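Local coordinates for DNA-damage inducible protein DDI1-like protein (Leishmania major, PDB 5YQ8), which acts as an aspartic protease of the DDI1 family, the chain here being its retroviral protease-like domain, which pairs with a second copy, at residues M102-K107 / V118-E123; M74-A79 / L111-I116. One frame throughout, in Å; residues are numbered along the deposited sequence.

Interaction 1: M102-K107 / V118-E123; sequences MMIDLK and VPFLPE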
ATOM      1  N   MET A 102      -2.214  13.096  -3.022  1.00 12.29           N
ATOM      2  CA  MET A 102      -0.813  12.770  -3.163  1.00 12.88           C
ATOM      3  C   MET A 102      -0.573  11.902  -4.387  1.00 12.36           C
ATOM      4  O   MET A 102      -1.484  11.349  -4.979  1.00 11.99           O
ATOM      5  CB  MET A 102      -0.259  12.098  -1.867  1.00 12.84           C
ATOM      6  CG  MET A 102      -0.302  13.015  -0.670  1.00 13.32           C
ATOM      7  SD  MET A 102       0.334  12.177   0.795  1.00 16.04           S
ATOM      8  CE  MET A 102      -0.307  13.175   2.151  1.00 15.63           C
ATOM      9  N   MET A 103       0.704  11.794  -4.737  1.00 12.84           N
ATOM     10  CA  MET A 103       1.154  11.030  -5.853  1.00 12.59           C
ATOM     11  C   MET A 103       2.327  10.200  -5.363  1.00 12.06           C
ATOM     12  O   MET A 103       3.315  10.726  -4.821  1.00 11.39           O
ATOM     13  CB  MET A 103       1.527  11.945  -7.021  1.00 14.47           C
ATOM     14  CG  MET A 103       0.374  12.822  -7.606  1.00 15.76           C
ATOM     15  SD  MET A 103       0.832  14.301  -8.586  1.00 19.57           S
ATOM     16  CE  MET A 103      -0.691  15.234  -8.671  1.00 20.14           C
ATOM     17  N   ILE A 104       2.235   8.886  -5.600  1.00 11.14           N
ATOM     18  CA  ILE A 104       3.252   7.933  -5.191  1.00 11.01           C
ATOM     19  C   ILE A 104       3.967   7.568  -6.466  1.00 11.19           C
ATOM     20  O   ILE A 104       3.530   6.669  -7.231  1.00 10.40           O
ATOM     21  CB  ILE A 104       2.661   6.705  -4.517  1.00 11.43           C
ATOM     22  CG1 ILE A 104       1.801   7.106  -3.307  1.00 11.53           C
ATOM     23  CG2 ILE A 104       3.732   5.736  -4.014  1.00 11.62           C
ATOM     24  CD1 ILE A 104       0.796   6.007  -2.925  1.00 12.03           C
ATOM     25  N   ASP A 105       5.038   8.320  -6.714  1.00 12.21           N
ATOM     26  CA  ASP A 105       5.776   8.258  -7.968  1.00 13.35           C
ATOM     27  C   ASP A 105       6.978   7.324  -7.816  1.00 13.13           C
ATOM     28  O   ASP A 105       7.980   7.709  -7.277  1.00 13.34           O
ATOM     29  CB  ASP A 105       6.196   9.663  -8.389  1.00 14.02           C
ATOM     30  CG  ASP A 105       6.713   9.718  -9.801  1.00 15.87           C
ATOM     31  OD1 ASP A 105       6.948   8.653 -10.418  1.00 18.46           O
ATOM     32  OD2 ASP A 105       6.897  10.845 -10.322  1.00 19.08           O
ATOM     33  N   LEU A 106       6.842   6.098  -8.316  1.00 12.72           N
ATOM     34  CA  LEU A 106       7.894   5.086  -8.274  1.00 12.57           C
ATOM     35  C   LEU A 106       8.720   5.036  -9.535  1.00 12.35           C
ATOM     36  O   LEU A 106       9.438   4.055  -9.779  1.00 12.25           O
ATOM     37  CB  LEU A 106       7.328   3.690  -8.050  1.00 12.38           C
ATOM     38  CG  LEU A 106       6.544   3.566  -6.778  1.00 12.62           C
ATOM     39  CD1 LEU A 106       5.458   2.497  -6.935  1.00 12.67           C
ATOM     40  CD2 LEU A 106       7.478   3.323  -5.626  1.00 12.22           C
ATOM     41  N   LYS A 107       8.611   6.065 -10.344  1.00 12.69           N
ATOM     42  CA  LYS A 107       9.551   6.244 -11.424  1.00 12.66           C
ATOM     43  C   LYS A 107      10.729   7.082 -10.909  1.00 12.98           C
ATOM     44  O   LYS A 107      11.864   6.712 -11.105  1.00 13.99           O
ATOM     45  CB  LYS A 107       8.824   6.887 -12.591  1.00 12.35           C
ATOM     46  CG  LYS A 107       9.698   7.197 -13.777  1.00 12.55           C
ATOM     47  CD  LYS A 107       8.848   7.788 -14.896  1.00 12.44           C
ATOM     48  CE  LYS A 107       9.693   8.404 -16.026  1.00 12.60           C
ATOM     49  NZ  LYS A 107       8.988   8.271 -17.357  1.00 12.88           N
ATOM     50  N   VAL A 118       8.933  14.622  -1.975  1.00 13.65           N
ATOM     51  CA  VAL A 118       9.753  14.051  -0.919  1.00 12.88           C
ATOM     52  C   VAL A 118      10.248  12.705  -1.449  1.00 12.89           C
ATOM     53  O   VAL A 118       9.453  11.825  -1.694  1.00 11.62           O
ATOM     54  CB  VAL A 118       8.930  13.758   0.354  1.00 13.07           C
ATOM     55  CG1 VAL A 118       9.792  13.427   1.546  1.00 12.12           C
ATOM     56  CG2 VAL A 118       8.175  14.966   0.736  1.00 13.63           C
ATOM     57  N   PRO A 119      11.569  12.493  -1.505  1.00 13.25           N
ATOM     58  CA  PRO A 119      12.092  11.211  -1.934  1.00 13.80           C
ATOM     59  C   PRO A 119      11.939  10.192  -0.799  1.00 13.65           C
ATOM     60  O   PRO A 119      12.021  10.539   0.377  1.00 14.11           O
ATOM     61  CB  PRO A 119      13.560  11.487  -2.235  1.00 13.67           C
ATOM     62  CG  PRO A 119      13.892  12.790  -1.612  1.00 13.76           C
ATOM     63  CD  PRO A 119      12.632  13.343  -0.975  1.00 14.48           C
ATOM     64  N   PHE A 120      11.644   8.964  -1.197  1.00 13.15           N
ATOM     65  CA  PHE A 120      11.534   7.837  -0.299  1.00 12.07           C
ATOM     66  C   PHE A 120      12.894   7.588   0.243  1.00 12.40           C
ATOM     67  O   PHE A 120      13.941   7.697  -0.495  1.00 13.02           O
ATOM     68  CB  PHE A 120      10.992   6.593  -1.011  1.00 11.73           C
ATOM     69  CG  PHE A 120       9.569   6.777  -1.497  1.00 11.74           C
ATOM     70  CD1 PHE A 120       8.545   7.109  -0.606  1.00 11.03           C
ATOM     71  CD2 PHE A 120       9.259   6.690  -2.857  1.00 11.51           C
ATOM     72  CE1 PHE A 120       7.240   7.359  -1.076  1.00 11.26           C
ATOM     73  CE2 PHE A 120       7.954   6.927  -3.308  1.00 11.76           C
ATOM     74  CZ  PHE A 120       6.943   7.263  -2.413  1.00 10.87           C
ATOM     75  N   LEU A 121      12.887   7.226   1.518  1.00 12.32           N
ATOM     76  CA  LEU A 121      14.101   6.993   2.210  1.00 12.91           C
ATOM     77  C   LEU A 121      14.794   5.774   1.630  1.00 13.23           C
ATOM     78  O   LEU A 121      14.121   4.780   1.285  1.00 13.00           O
ATOM     79  CB  LEU A 121      13.859   6.755   3.693  1.00 13.22           C
ATOM     80  CG  LEU A 121      13.258   7.885   4.516  1.00 13.18           C
ATOM     81  CD1 LEU A 121      12.788   7.311   5.819  1.00 12.76           C
ATOM     82  CD2 LEU A 121      14.276   8.981   4.772  1.00 13.26           C
ATOM     83  N   PRO A 122      16.146   5.830   1.556  1.00 13.75           N
ATOM     84  CA  PRO A 122      16.906   4.676   1.098  1.00 13.82           C
ATOM     85  C   PRO A 122      16.888   3.585   2.111  1.00 13.37           C
ATOM     86  O   PRO A 122      16.624   3.837   3.246  1.00 12.37           O
ATOM     87  CB  PRO A 122      18.307   5.231   0.911  1.00 13.88           C
ATOM     88  CG  PRO A 122      18.316   6.473   1.657  1.00 13.81           C
ATOM     89  CD  PRO A 122      16.977   7.036   1.579  1.00 13.28           C
ATOM     90  N   GLU A 123      17.147   2.365   1.685  1.00 14.96           N
ATOM     91  CA  GLU A 123      17.070   1.198   2.594  1.00 16.81           C
ATOM     92  C   GLU A 123      17.960   1.400   3.778  1.00 16.65           C
ATOM     93  O   GLU A 123      17.596   1.009   4.896  1.00 16.90           O
ATOM     94  CB  GLU A 123      17.520  -0.105   1.881  1.00 19.44           C
ATOM     95  CG  GLU A 123      17.350  -1.441   2.661  1.00 21.49           C
ATOM     96  CD  GLU A 123      16.003  -1.579   3.378  1.00 24.05           C
ATOM     97  OE1 GLU A 123      15.999  -1.712   4.644  1.00 28.48           O
ATOM     98  OE2 GLU A 123      14.942  -1.528   2.706  1.00 27.01           O
TER
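In the three-stranded antiparallel sheet at the dimer interface of this retropepsin-like domain, the ring of F120, just after strand 116-119, reaches across to I104 and D105 of strand 103-105 and to L106 beyond it. The CA atoms of D105 and P119 are 9.2 Å apart, strand 110-113 lying between the two outer strands. F120 carries CG anti to its carbonyl carbon (chi1 -65°), and its CA-CB bond heads for segment 102-107. The far corner of the ring, CZ, reaches I104 CG2 at 3.9 Å, the two side chains crossing at about a right angle. The side chain of I104 is about 8 Å from that of D22, the probable catalytic aspartate. Next to CZ, F120 CE2 lies 4.0 Å from D105 O, which approaches the ring edge near its plane, and 4.3 Å from L106 CD2. Strand 103-105 ends in an Asx turn: D105 OD1 accepts from K107 N at 3.1 Å, while D105 OD2 is hydrogen-bonded to H108 ND1. F120 packs further on V8 of strand 7-12, I104 touches L97 of helix 94-99, and strand 103-105 pairs antiparallel with a strand of the second subunit, so the sheet continues across the interface.

Interaction 2: M74-A79 / L111-I116; sequences MYIPFA and LTIDNI
The beta hairpin that joins strands 110-113 and 116-119 rests against the start of strand 74-83, and M74 and I76 are the residues that meet it. Apolar contacts dominate. The CA-CB bond of M74 is directed at the hairpin and the chain is extended through chi2, but it bends at chi3 (-65°), turning the terminal methyl in against I113. There CE lies 3.7 Å from I113 CG2, the two side chains meeting at a slant. I113 has CG2 anti to its backbone N and CG1 anti to its carbonyl carbon, an arrangement that gives each branch a separate partner: while CG2 receives the methionine, CD1 at the end of the other branch meets I76 CD1 at 4.2 Å, tip to tip.

Contacts to the carbonyl and to the aspartate are fewer. M74 CE also comes within 3.4 Å of I113 O, a van der Waals contact with a carbonyl that already accepts I116 N at 3.2 Å. M74 SD touches D114 CB at 3.7 Å, the aspartate crossing the methionine at about a right angle. D114 is otherwise solvent-exposed, so the contact passes from buried at I113 to open at the turn.

Backbone hydrogen bonds act within the hairpin. The bond from I116 N to I113 O closes the type II' turn from I113 to I116, and I113 N gives to I116 O at 3.0 Å, the second bond of this pair, completing a two-residue hairpin. M74 packs against the turn and I76 against the last strand residue before it.

Strand 74-83 lies beside strand 62-71 in the six-stranded mixed sheet, against which the hairpin of the three-stranded sheet packs; L71 of strand 62-71 touches both I76 and I113, and H100, just after helix 94-99, packs on I76.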
ATOM      1  N   MET A  74       5.603  21.369   3.818  1.00 17.26           N
ATOM      2  CA  MET A  74       4.327  22.035   3.964  1.00 17.00           C
ATOM      3  C   MET A  74       3.692  21.520   5.203  1.00 14.45           C
ATOM      4  O   MET A  74       3.851  20.363   5.550  1.00 13.15           O
ATOM      5  CB  MET A  74       3.411  21.734   2.788  1.00 19.95           C
ATOM      6  CG  MET A  74       3.851  22.249   1.446  1.00 22.01           C
ATOM      7  SD  MET A  74       2.624  21.754   0.205  1.00 26.76           S
ATOM      8  CE  MET A  74       2.783  20.008   0.244  1.00 23.41           C
ATOM      9  N   TYR A  75       3.002  22.402   5.919  1.00 13.88           N
ATOM     10  CA  TYR A  75       2.094  21.944   7.032  1.00 13.53           C
ATOM     11  C   TYR A  75       0.838  21.308   6.515  1.00 11.51           C
ATOM     12  O   TYR A  75       0.084  21.979   5.870  1.00 12.49           O
ATOM     13  CB  TYR A  75       1.782  23.112   7.993  1.00 14.30           C
ATOM     14  CG  TYR A  75       2.951  23.347   8.899  1.00 15.49           C
ATOM     15  CD1 TYR A  75       4.046  24.098   8.464  1.00 17.17           C
ATOM     16  CD2 TYR A  75       3.025  22.755  10.152  1.00 16.29           C
ATOM     17  CE1 TYR A  75       5.157  24.309   9.263  1.00 17.16           C
ATOM     18  CE2 TYR A  75       4.158  22.933  10.965  1.00 17.77           C
ATOM     19  CZ  TYR A  75       5.211  23.728  10.508  1.00 18.67           C
ATOM     20  OH  TYR A  75       6.339  23.904  11.285  1.00 20.79           O
ATOM     21  N   ILE A  76       0.637  20.019   6.773  1.00 10.16           N
ATOM     22  CA  ILE A  76      -0.476  19.244   6.254  1.00  9.74           C
ATOM     23  C   ILE A  76      -1.316  18.647   7.402  1.00  8.89           C
ATOM     24  O   ILE A  76      -0.792  17.956   8.260  1.00  8.81           O
ATOM     25  CB  ILE A  76       0.051  18.106   5.370  1.00 10.17           C
ATOM     26  CG1 ILE A  76       0.554  18.724   4.118  1.00 11.06           C
ATOM     27  CG2 ILE A  76      -1.058  17.109   5.007  1.00 10.35           C
ATOM     28  CD1 ILE A  76       1.810  18.072   3.666  1.00 11.43           C
ATOM     29  N   PRO A  77      -2.631  18.888   7.421  1.00  8.49           N
ATOM     30  CA  PRO A  77      -3.428  18.404   8.514  1.00  8.65           C
ATOM     31  C   PRO A  77      -3.702  16.925   8.338  1.00  9.39           C
ATOM     32  O   PRO A  77      -4.325  16.547   7.321  1.00  9.14           O
ATOM     33  CB  PRO A  77      -4.721  19.231   8.404  1.00  8.48           C
ATOM     34  CG  PRO A  77      -4.801  19.615   6.990  1.00  8.24           C
ATOM     35  CD  PRO A  77      -3.416  19.707   6.492  1.00  8.38           C
ATOM     36  N   PHE A  78      -3.246  16.103   9.314  1.00 10.29           N
ATOM     37  CA  PHE A  78      -3.521  14.689   9.393  1.00 10.27           C
ATOM     38  C   PHE A  78      -4.548  14.339  10.439  1.00 10.81           C
ATOM     39  O   PHE A  78      -4.685  14.985  11.443  1.00 11.39           O
ATOM     40  CB  PHE A  78      -2.241  13.924   9.699  1.00 10.75           C
ATOM     41  CG  PHE A  78      -1.480  13.532   8.440  1.00 11.07           C
ATOM     42  CD1 PHE A  78      -0.897  14.522   7.623  1.00 10.91           C
ATOM     43  CD2 PHE A  78      -1.394  12.194   8.044  1.00 11.09           C
ATOM     44  CE1 PHE A  78      -0.254  14.196   6.467  1.00 10.41           C
ATOM     45  CE2 PHE A  78      -0.725  11.867   6.873  1.00 11.23           C
ATOM     46  CZ  PHE A  78      -0.156  12.865   6.095  1.00 10.76           C
ATOM     47  N   ALA A  79      -5.255  13.243  10.195  1.00 12.22           N
ATOM     48  CA  ALA A  79      -6.121  12.568  11.187  1.00 12.22           C
ATOM     49  C   ALA A  79      -5.754  11.102  11.132  1.00 12.97           C
ATOM     50  O   ALA A  79      -5.577  10.524  10.017  1.00 11.36           O
ATOM     51  CB  ALA A  79      -7.574  12.702  10.863  1.00 12.16           C
ATOM     52  N   LEU A 111       7.445  11.191  -3.220  1.00 10.48           N
ATOM     53  CA  LEU A 111       6.069  11.418  -2.835  1.00 10.91           C
ATOM     54  C   LEU A 111       5.741  12.830  -3.130  1.00 10.92           C
ATOM     55  O   LEU A 111       6.340  13.735  -2.527  1.00 11.95           O
ATOM     56  CB  LEU A 111       5.859  11.173  -1.373  1.00 11.02           C
ATOM     57  CG  LEU A 111       4.419  11.283  -0.844  1.00 11.18           C
ATOM     58  CD1 LEU A 111       3.512  10.186  -1.399  1.00 11.30           C
ATOM     59  CD2 LEU A 111       4.431  11.228   0.692  1.00 11.07           C
ATOM     60  N   THR A 112       4.835  13.004  -4.080  1.00 10.37           N
ATOM     61  CA  THR A 112       4.524  14.320  -4.570  1.00 10.86           C
ATOM     62  C   THR A 112       3.214  14.832  -3.955  1.00 11.68           C
ATOM     63  O   THR A 112       2.200  14.202  -4.005  1.00 11.46           O
ATOM     64  CB  THR A 112       4.369  14.325  -6.101  1.00  9.74           C
ATOM     65  OG1 THR A 112       5.473  13.674  -6.710  1.00  9.04           O
ATOM     66  CG2 THR A 112       4.240  15.659  -6.604  1.00  9.43           C
ATOM     67  N   ILE A 113       3.301  15.974  -3.310  1.00 13.66           N
ATOM     68  CA  ILE A 113       2.151  16.706  -2.748  1.00 14.48           C
ATOM     69  C   ILE A 113       2.352  18.175  -3.147  1.00 16.05           C
ATOM     70  O   ILE A 113       3.374  18.721  -2.884  1.00 17.20           O
ATOM     71  CB  ILE A 113       2.106  16.628  -1.208  1.00 14.45           C
ATOM     72  CG1 ILE A 113       2.468  15.215  -0.691  1.00 13.83           C
ATOM     73  CG2 ILE A 113       0.744  17.102  -0.726  1.00 14.61           C
ATOM     74  CD1 ILE A 113       2.533  15.126   0.806  1.00 13.86           C
ATOM     75  N   ASP A 114       1.365  18.788  -3.777  1.00 17.88           N
ATOM     76  CA  ASP A 114       1.460  20.141  -4.342  1.00 18.14           C
ATOM     77  C   ASP A 114       2.588  20.134  -5.358  1.00 15.78           C
ATOM     78  O   ASP A 114       2.671  19.229  -6.130  1.00 15.33           O
ATOM     79  CB  ASP A 114       1.507  21.233  -3.234  1.00 20.55           C
ATOM     80  CG  ASP A 114       0.700  22.506  -3.604  1.00 23.72           C
ATOM     81  OD1 ASP A 114       0.083  22.537  -4.701  1.00 31.76           O
ATOM     82  OD2 ASP A 114       0.726  23.473  -2.836  1.00 26.06           O
ATOM     83  N   ASN A 115       3.457  21.121  -5.332  1.00 14.66           N
ATOM     84  CA  ASN A 115       4.627  21.223  -6.236  1.00 15.86           C
ATOM     85  C   ASN A 115       5.956  20.617  -5.617  1.00 15.55           C
ATOM     86  O   ASN A 115       7.036  21.072  -5.949  1.00 13.30           O
ATOM     87  CB  ASN A 115       4.956  22.706  -6.581  1.00 15.52           C
ATOM     88  CG  ASN A 115       3.745  23.533  -6.972  1.00 15.89           C
ATOM     89  OD1 ASN A 115       2.836  23.060  -7.654  1.00 17.11           O
ATOM     90  ND2 ASN A 115       3.710  24.777  -6.518  1.00 14.79           N
ATOM     91  N   ILE A 116       5.858  19.687  -4.675  1.00 14.77           N
ATOM     92  CA  ILE A 116       7.008  19.296  -3.875  1.00 16.07           C
ATOM     93  C   ILE A 116       7.037  17.768  -3.828  1.00 15.12           C
ATOM     94  O   ILE A 116       6.047  17.121  -3.473  1.00 13.65           O
ATOM     95  CB  ILE A 116       6.941  19.871  -2.417  1.00 17.45           C
ATOM     96  CG1 ILE A 116       6.579  21.358  -2.407  1.00 18.30           C
ATOM     97  CG2 ILE A 116       8.254  19.642  -1.727  1.00 18.96           C
ATOM     98  CD1 ILE A 116       7.539  22.280  -3.190  1.00 18.49           C
TER

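How the interactions relate
Strand 110-113 is the common element: it lies between the two outer strands of interaction 1 and contributes I113 to interaction 2. Backbone bonds tie the two together, with L111 N probably hydrogen-bonded to V118 O at 2.6 Å and T112 N to M103 O at 2.8 Å, and M102 CG packs on I113 CG1 at 3.5 Å. Interaction 1 is buried wholly and spans a single sheet through an aromatic ring, at the subunit interface. Interaction 2, with its centre about 13 Å from that of interaction 1, joins two sheets through methionine and isoleucine side chains and runs out to the surface at the turn, and neither of its segments touches the other subunit.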